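Local atomic coordinates of putative outer membrane lipoprotein (Salmonella typhimurium LT2, PDB entry 2RD1), a protein that is of unknown function, but is probably a lipid-anchored outer membrane protein whose mature part forms a small SH3-like domain. Residues 40-44 / 45-49. Numbering follows the deposited sequence.
Sequences REINS and NDVAQ
With CG turned anti to its backbone N (chi1 168°), N43 carries its amide forward over the following residues, while D46, its CG beside the backbone N (chi1 -66°), sends its carboxylate back to meet it. The two groups meet across a type I beta turn, N43 to D46, that joins strand 39-43 to strand 47-52, and thereby one antiparallel sheet to the other, in what is probably an SH3-like fold. The turn is closed by D46 N, which donates to N43 O at 2.8 Å. Asparagine suits the first position because its short amide can both accept and donate. Its OD1 receives a nearly straight but weak bond from N45 N, 3.3 Å away, as in an Asx turn, though the long bond makes it a loose one; its ND2 gives a hydrogen bond to D46 OD2 at 3.0 Å. The amide and carboxylate planes stand 84° apart, and ND2 meets the oxygen from well above the carboxylate plane. An aspartate thus serves twice, through its backbone N-H and its side chain. S44 directs its hydroxyl elsewhere, with OG hydrogen-bonded to T30 OG1 on strand 29-33, and its backbone pairs with G28, so the turn stays tied to the neighbouring hairpin. On the side facing strand 4-9, the branched aliphatic residues fit the junction between sheets: I42 also touches T9, and V47 touches M7. I42, stretched out along its chain, lays CD1 against D46 CB at 3.7 Å, and its other branch, CG2, meets V47 CG2 at 4.0 Å.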
loop_
_atom_site.group_PDB
_atom_site.type_symbol
_atom_site.label_atom_id
_atom_site.label_comp_id
_atom_site.label_asym_id
_atom_site.label_seq_id
_atom_site.Cartn_x
_atom_site.Cartn_y
_atom_site.Cartn_z
ATOM N N ARG A 40 -9.899 -1.012 -0.714
ATOM C CA ARG A 40 -9.862 -1.248 0.722
ATOM C C ARG A 40 -9.372 -0.009 1.453
ATOM O O ARG A 40 -9.073 1.018 0.847
ATOM C CB ARG A 40 -8.913 -2.400 1.054
ATOM C CG ARG A 40 -8.949 -3.583 0.105
ATOM C CD ARG A 40 -10.131 -4.494 0.349
ATOM N NE ARG A 40 -10.005 -5.722 -0.428
ATOM C CZ ARG A 40 -10.927 -6.677 -0.483
ATOM N NH1 ARG A 40 -12.062 -6.553 0.197
ATOM N NH2 ARG A 40 -10.714 -7.760 -1.222
ATOM N N GLU A 41 -9.292 -0.126 2.772
ATOM C CA GLU A 41 -8.810 0.953 3.615
ATOM C C GLU A 41 -8.175 0.272 4.818
ATOM O O GLU A 41 -8.617 -0.801 5.228
ATOM C CB GLU A 41 -9.966 1.866 4.049
ATOM C CG GLU A 41 -9.551 3.312 4.334
ATOM C CD GLU A 41 -10.741 4.248 4.539
ATOM O OE1 GLU A 41 -11.520 4.016 5.489
ATOM O OE2 GLU A 41 -10.900 5.215 3.754
ATOM N N ILE A 42 -7.126 0.877 5.364
ATOM C CA ILE A 42 -6.435 0.311 6.516
ATOM C C ILE A 42 -5.930 1.426 7.412
ATOM O O ILE A 42 -5.616 2.515 6.942
ATOM C CB ILE A 42 -5.228 -0.560 6.077
ATOM C CG1 ILE A 42 -4.498 -1.109 7.304
ATOM C CG2 ILE A 42 -4.257 0.264 5.233
ATOM C CD1 ILE A 42 -3.328 -2.012 6.960
ATOM N N ASN A 43 -5.870 1.157 8.708
ATOM C CA ASN A 43 -5.380 2.151 9.649
ATOM C C ASN A 43 -3.938 2.517 9.295
ATOM O O ASN A 43 -3.070 1.650 9.174
ATOM C CB ASN A 43 -5.468 1.610 11.077
ATOM C CG ASN A 43 -4.709 2.463 12.072
ATOM O OD1 ASN A 43 -4.728 3.692 11.998
ATOM N ND2 ASN A 43 -4.039 1.813 13.017
ATOM N N SER A 44 -3.699 3.811 9.115
ATOM C CA SER A 44 -2.381 4.313 8.752
ATOM C C SER A 44 -1.277 3.883 9.708
ATOM O O SER A 44 -0.103 3.897 9.340
ATOM C CB SER A 44 -2.412 5.841 8.664
ATOM O OG SER A 44 -3.398 6.267 7.740
ATOM N N ASN A 45 -1.644 3.505 10.928
ATOM C CA ASN A 45 -0.653 3.074 11.912
ATOM C C ASN A 45 -0.201 1.644 11.634
ATOM O O ASN A 45 0.888 1.233 12.042
ATOM C CB ASN A 45 -1.226 3.162 13.330
ATOM C CG ASN A 45 -1.549 4.586 13.740
ATOM O OD1 ASN A 45 -2.495 5.194 13.231
ATOM N ND2 ASN A 45 -0.756 5.130 14.660
ATOM N N ASP A 46 -1.045 0.894 10.934
ATOM C CA ASP A 46 -0.747 -0.486 10.592
ATOM C C ASP A 46 0.135 -0.631 9.355
ATOM O O ASP A 46 0.454 -1.748 8.942
ATOM C CB ASP A 46 -2.046 -1.257 10.381
ATOM C CG ASP A 46 -2.857 -1.386 11.655
ATOM O OD1 ASP A 46 -2.352 -2.004 12.616
ATOM O OD2 ASP A 46 -3.993 -0.868 11.699
ATOM N N VAL A 47 0.531 0.494 8.764
ATOM C CA VAL A 47 1.379 0.467 7.577
ATOM C C VAL A 47 2.843 0.737 7.932
ATOM O O VAL A 47 3.195 1.834 8.373
ATOM C CB VAL A 47 0.929 1.517 6.536
ATOM C CG1 VAL A 47 1.813 1.431 5.306
ATOM C CG2 VAL A 47 -0.541 1.300 6.166
ATOM N N ALA A 48 3.691 -0.267 7.727
ATOM C CA ALA A 48 5.112 -0.148 8.030
ATOM C C ALA A 48 5.841 0.593 6.914
ATOM O O ALA A 48 6.548 1.572 7.173
ATOM C CB ALA A 48 5.722 -1.531 8.236
ATOM N N GLN A 49 5.673 0.119 5.681
ATOM C CA GLN A 49 6.293 0.762 4.529
ATOM C C GLN A 49 5.414 0.750 3.283
ATOM O O GLN A 49 4.583 -0.131 3.090
ATOM C CB GLN A 49 7.657 0.130 4.227
ATOM C CG GLN A 49 8.788 0.804 4.996
ATOM C CD GLN A 49 10.143 0.145 4.810
ATOM O OE1 GLN A 49 10.336 -1.024 5.163
ATOM N NE2 GLN A 49 11.095 0.894 4.264
#